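Local coordinates for protein S-adenosylmethionine-dependent methyltransferase (Clostridium acetobutylicum, PDB 1Y8C) that probably transfers a methyl group from S-adenosylmethionine to an acceptor substrate, at residues D161-E169 / Y180-Y191. Residues are numbered along the deposited sequence; the frame is centred on the assembly and turned at random.
Sequences DDEVFYYWE and YISFFVRDGEFY
Between Phe165 and Phe184 the backbones are joined twice, and Phe184 N gives the shorter hydrogen bond, to Phe165 O at 2.7 Å. Phe165 N returns one to Phe184 O at 2.9 Å. The returned bond is nearly straight and the first more bent (136° at the hydrogen). Tyr167 with Ser182 and Glu169 with Tyr180 form the same reciprocal pairs, and Arg186 N adds a bond to Glu163 O, so strands 164-169 and 180-186 run antiparallel as the two arms of a beta hairpin.

The non-hydrogen-bonded pairs put Val164, Tyr166 and Trp168 on one face beside Val185, Phe183 and Ile181. Ile181 CD1 sits over the five-membered ring of Trp168, 3.8 Å from its centroid. It lies only 8° off the ring normal, which makes this a CH-pi contact. Ile181 CG1, anti to the carbonyl carbon and beside the backbone N, meets Trp168 CD1 at 3.6 Å. Phe183 CD2 packs against Tyr166 CB at 3.5 Å, while the two rings lie obliquely, planes at 54°. On this face helix 3-15 covers the aromatic groups, with Phe6 edge-to-face on Phe183.

The other face holds Phe165, Tyr167 and Glu169 with Phe184, Ser182 and Tyr180; Phe165 CD2 and Phe184 CD1 touch at 4.0 Å with their side chains pointing the same way. Ser182 OG is hydrogen-bonded to Asp195 on strand 191-201.

These two strands are the central pair of a four-stranded antiparallel sheet distinct from the mixed sheet of the methyltransferase core. Backbone bonds thus fix the hairpin's register, while apolar and aromatic packing joins one face to the N-terminal helix.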
loop_
_atom_site.group_PDB
_atom_site.type_symbol
_atom_site.label_atom_id
_atom_site.label_comp_id
_atom_site.label_asym_id
_atom_site.label_seq_id
_atom_site.Cartn_x
_atom_site.Cartn_y
_atom_site.Cartn_z
ATOM N N ASP A 161 -16.541 19.817 -1.538
ATOM C CA ASP A 161 -17.012 20.035 -0.170
ATOM C C ASP A 161 -16.390 21.398 0.130
ATOM O O ASP A 161 -15.312 21.700 -0.374
ATOM C CB ASP A 161 -16.497 18.958 0.786
ATOM C CG ASP A 161 -15.400 19.458 1.689
ATOM O OD1 ASP A 161 -14.266 18.940 1.575
ATOM O OD2 ASP A 161 -15.669 20.367 2.512
ATOM N N ASP A 162 -17.040 22.227 0.939
ATOM C CA ASP A 162 -16.516 23.573 1.174
ATOM C C ASP A 162 -15.116 23.783 1.759
ATOM O O ASP A 162 -14.797 24.885 2.211
ATOM C CB ASP A 162 -17.543 24.413 1.954
ATOM C CG ASP A 162 -18.594 25.059 1.034
ATOM O OD1 ASP A 162 -18.190 25.667 0.011
ATOM O OD2 ASP A 162 -19.812 24.969 1.333
ATOM N N GLU A 163 -14.273 22.755 1.734
ATOM C CA GLU A 163 -12.910 22.910 2.231
ATOM C C GLU A 163 -11.907 22.249 1.276
ATOM O O GLU A 163 -10.725 22.606 1.237
ATOM C CB GLU A 163 -12.783 22.325 3.635
ATOM C CG GLU A 163 -13.039 20.841 3.724
ATOM C CD GLU A 163 -13.018 20.340 5.155
ATOM O OE1 GLU A 163 -12.055 20.676 5.885
ATOM O OE2 GLU A 163 -13.954 19.603 5.548
ATOM N N VAL A 164 -12.396 21.290 0.498
ATOM C CA VAL A 164 -11.568 20.600 -0.471
ATOM C C VAL A 164 -12.318 20.473 -1.785
ATOM O O VAL A 164 -13.466 20.038 -1.814
ATOM C CB VAL A 164 -11.187 19.191 0.011
ATOM C CG1 VAL A 164 -10.385 18.468 -1.061
ATOM C CG2 VAL A 164 -10.373 19.289 1.284
ATOM N N PHE A 165 -11.659 20.861 -2.868
ATOM C CA PHE A 165 -12.237 20.782 -4.205
ATOM C C PHE A 165 -11.277 19.983 -5.097
ATOM O O PHE A 165 -10.065 20.209 -5.059
ATOM C CB PHE A 165 -12.414 22.187 -4.786
ATOM C CG PHE A 165 -12.960 22.190 -6.177
ATOM C CD1 PHE A 165 -14.323 22.336 -6.403
ATOM C CD2 PHE A 165 -12.121 21.943 -7.262
ATOM C CE1 PHE A 165 -14.846 22.226 -7.694
ATOM C CE2 PHE A 165 -12.625 21.829 -8.551
ATOM C CZ PHE A 165 -13.993 21.969 -8.768
ATOM N N TYR A 166 -11.808 19.064 -5.900
ATOM C CA TYR A 166 -10.951 18.278 -6.775
ATOM C C TYR A 166 -11.629 17.780 -8.046
ATOM O O TYR A 166 -12.822 17.493 -8.053
ATOM C CB TYR A 166 -10.336 17.090 -6.002
ATOM C CG TYR A 166 -11.207 15.855 -5.830
ATOM C CD1 TYR A 166 -11.586 15.087 -6.934
ATOM C CD2 TYR A 166 -11.618 15.428 -4.558
ATOM C CE1 TYR A 166 -12.347 13.927 -6.789
ATOM C CE2 TYR A 166 -12.386 14.262 -4.397
ATOM C CZ TYR A 166 -12.747 13.514 -5.524
ATOM O OH TYR A 166 -13.499 12.353 -5.412
ATOM N N TYR A 167 -10.856 17.703 -9.127
ATOM C CA TYR A 167 -11.344 17.207 -10.404
ATOM C C TYR A 167 -10.475 15.995 -10.703
ATOM O O TYR A 167 -9.248 16.099 -10.774
ATOM C CB TYR A 167 -11.187 18.260 -11.494
ATOM C CG TYR A 167 -11.459 17.742 -12.879
ATOM C CD1 TYR A 167 -12.574 16.950 -13.144
ATOM C CD2 TYR A 167 -10.617 18.060 -13.936
ATOM C CE1 TYR A 167 -12.845 16.489 -14.430
ATOM C CE2 TYR A 167 -10.878 17.601 -15.223
ATOM C CZ TYR A 167 -11.994 16.816 -15.463
ATOM O OH TYR A 167 -12.249 16.367 -16.742
ATOM N N TRP A 168 -11.114 14.847 -10.873
ATOM C CA TRP A 168 -10.397 13.597 -11.112
ATOM C C TRP A 168 -10.759 12.993 -12.469
ATOM O O TRP A 168 -11.909 12.668 -12.715
ATOM C CB TRP A 168 -10.734 12.642 -9.950
ATOM C CG TRP A 168 -10.228 11.231 -10.061
ATOM C CD1 TRP A 168 -9.455 10.710 -11.061
ATOM C CD2 TRP A 168 -10.490 10.152 -9.153
ATOM N NE1 TRP A 168 -9.221 9.382 -10.835
ATOM C CE2 TRP A 168 -9.835 9.012 -9.672
ATOM C CE3 TRP A 168 -11.198 10.041 -7.953
ATOM C CZ2 TRP A 168 -9.887 7.758 -9.029
ATOM C CZ3 TRP A 168 -11.249 8.793 -7.312
ATOM C CH2 TRP A 168 -10.591 7.675 -7.851
ATOM N N GLU A 169 -9.778 12.859 -13.353
ATOM C CA GLU A 169 -10.034 12.279 -14.666
ATOM C C GLU A 169 -9.326 10.923 -14.805
ATOM O O GLU A 169 -8.129 10.807 -14.549
ATOM C CB GLU A 169 -9.548 13.217 -15.775
ATOM C CG GLU A 169 -10.435 13.209 -17.012
ATOM C CD GLU A 169 -9.676 13.477 -18.303
ATOM O OE1 GLU A 169 -8.948 14.489 -18.373
ATOM O OE2 GLU A 169 -9.818 12.674 -19.251
ATOM N N TYR A 180 -5.503 11.420 -13.310
ATOM C CA TYR A 180 -5.018 12.784 -13.238
ATOM C C TYR A 180 -5.928 13.489 -12.249
ATOM O O TYR A 180 -7.143 13.556 -12.448
ATOM C CB TYR A 180 -5.090 13.438 -14.616
ATOM C CG TYR A 180 -4.394 12.644 -15.703
ATOM C CD1 TYR A 180 -4.936 11.446 -16.174
ATOM C CD2 TYR A 180 -3.195 13.089 -16.263
ATOM C CE1 TYR A 180 -4.307 10.713 -17.178
ATOM C CE2 TYR A 180 -2.557 12.363 -17.270
ATOM C CZ TYR A 180 -3.119 11.178 -17.725
ATOM O OH TYR A 180 -2.522 10.465 -18.747
ATOM N N ILE A 181 -5.356 14.006 -11.171
ATOM C CA ILE A 181 -6.183 14.660 -10.173
ATOM C C ILE A 181 -5.646 15.984 -9.681
ATOM O O ILE A 181 -4.527 16.064 -9.189
ATOM C CB ILE A 181 -6.375 13.779 -8.928
ATOM C CG1 ILE A 181 -6.773 12.351 -9.324
ATOM C CG2 ILE A 181 -7.427 14.394 -8.047
ATOM C CD1 ILE A 181 -6.986 11.433 -8.132
ATOM N N SER A 182 -6.473 17.013 -9.802
ATOM C CA SER A 182 -6.134 18.348 -9.349
ATOM C C SER A 182 -6.927 18.650 -8.077
ATOM O O SER A 182 -8.168 18.663 -8.086
ATOM C CB SER A 182 -6.493 19.384 -10.414
ATOM O OG SER A 182 -5.691 19.222 -11.581
ATOM N N PHE A 183 -6.201 18.871 -6.988
ATOM C CA PHE A 183 -6.803 19.197 -5.708
ATOM C C PHE A 183 -6.640 20.664 -5.437
ATOM O O PHE A 183 -5.698 21.288 -5.895
ATOM C CB PHE A 183 -6.125 18.449 -4.555
ATOM C CG PHE A 183 -6.539 17.026 -4.425
ATOM C CD1 PHE A 183 -5.803 16.016 -5.040
ATOM C CD2 PHE A 183 -7.688 16.696 -3.717
ATOM C CE1 PHE A 183 -6.208 14.693 -4.951
ATOM C CE2 PHE A 183 -8.104 15.384 -3.621
ATOM C CZ PHE A 183 -7.364 14.370 -4.242
ATOM N N PHE A 184 -7.580 21.206 -4.683
ATOM C CA PHE A 184 -7.547 22.594 -4.266
ATOM C C PHE A 184 -7.989 22.503 -2.823
ATOM O O PHE A 184 -9.129 22.152 -2.547
ATOM C CB PHE A 184 -8.534 23.430 -5.069
ATOM C CG PHE A 184 -7.996 23.898 -6.379
ATOM C CD1 PHE A 184 -8.344 23.256 -7.560
ATOM C CD2 PHE A 184 -7.116 24.979 -6.430
ATOM C CE1 PHE A 184 -7.818 23.684 -8.779
ATOM C CE2 PHE A 184 -6.587 25.416 -7.639
ATOM C CZ PHE A 184 -6.934 24.771 -8.818
ATOM N N VAL A 185 -7.074 22.776 -1.906
ATOM C CA VAL A 185 -7.399 22.699 -0.494
ATOM C C VAL A 185 -7.497 24.077 0.133
ATOM O O VAL A 185 -6.679 24.954 -0.140
ATOM C CB VAL A 185 -6.349 21.891 0.277
ATOM C CG1 VAL A 185 -6.770 21.754 1.733
ATOM C CG2 VAL A 185 -6.182 20.515 -0.361
ATOM N N ARG A 186 -8.508 24.262 0.977
ATOM C CA ARG A 186 -8.721 25.536 1.659
ATOM C C ARG A 186 -7.588 25.823 2.643
ATOM O O ARG A 186 -7.121 24.929 3.345
ATOM C CB ARG A 186 -10.049 25.503 2.423
ATOM C CG ARG A 186 -11.131 26.425 1.878
ATOM C CD ARG A 186 -10.810 27.884 2.159
ATOM N NE ARG A 186 -10.699 28.169 3.590
ATOM C CZ ARG A 186 -11.677 27.984 4.477
ATOM N NH1 ARG A 186 -12.855 27.507 4.089
ATOM N NH2 ARG A 186 -11.477 28.285 5.759
ATOM N N ASP A 187 -7.155 27.077 2.688
ATOM C CA ASP A 187 -6.095 27.501 3.596
ATOM C C ASP A 187 -6.432 28.919 4.037
ATOM O O ASP A 187 -5.590 29.820 3.998
ATOM C CB ASP A 187 -4.735 27.464 2.887
ATOM C CG ASP A 187 -3.568 27.761 3.825
ATOM O OD1 ASP A 187 -3.522 27.181 4.934
ATOM O OD2 ASP A 187 -2.676 28.556 3.443
ATOM N N GLY A 188 -7.686 29.108 4.440
ATOM C CA GLY A 188 -8.137 30.419 4.865
ATOM C C GLY A 188 -8.863 31.144 3.748
ATOM O O GLY A 188 -9.904 30.691 3.281
ATOM N N GLU A 189 -8.313 32.270 3.312
ATOM C CA GLU A 189 -8.940 33.041 2.249
ATOM C C GLU A 189 -8.412 32.601 0.884
ATOM O O GLU A 189 -8.863 33.083 -0.157
ATOM C CB GLU A 189 -8.681 34.541 2.450
ATOM C CG GLU A 189 -8.968 35.059 3.868
ATOM C CD GLU A 189 -10.349 34.664 4.402
ATOM O OE1 GLU A 189 -11.371 34.982 3.741
ATOM O OE2 GLU A 189 -10.406 34.041 5.494
ATOM N N PHE A 190 -7.454 31.684 0.889
ATOM C CA PHE A 190 -6.883 31.206 -0.358
ATOM C C PHE A 190 -6.892 29.694 -0.413
ATOM O O PHE A 190 -7.219 29.031 0.570
ATOM C CB PHE A 190 -5.451 31.706 -0.511
ATOM C CG PHE A 190 -5.339 33.198 -0.647
ATOM C CD1 PHE A 190 -5.674 34.042 0.412
ATOM C CD2 PHE A 190 -4.886 33.763 -1.839
ATOM C CE1 PHE A 190 -5.558 35.424 0.281
ATOM C CE2 PHE A 190 -4.766 35.144 -1.982
ATOM C CZ PHE A 190 -5.102 35.978 -0.921
ATOM N N TYR A 191 -6.543 29.158 -1.578
ATOM C CA TYR A 191 -6.479 27.717 -1.776
ATOM C C TYR A 191 -5.107 27.357 -2.287
ATOM O O TYR A 191 -4.463 28.156 -2.970
ATOM C CB TYR A 191 -7.482 27.239 -2.822
ATOM C CG TYR A 191 -8.902 27.153 -2.360
ATOM C CD1 TYR A 191 -9.686 28.294 -2.232
ATOM C CD2 TYR A 191 -9.472 25.924 -2.066
ATOM C CE1 TYR A 191 -11.008 28.210 -1.824
ATOM C CE2 TYR A 191 -10.787 25.830 -1.658
ATOM C CZ TYR A 191 -11.552 26.977 -1.538
ATOM O OH TYR A 191 -12.856 26.877 -1.121
#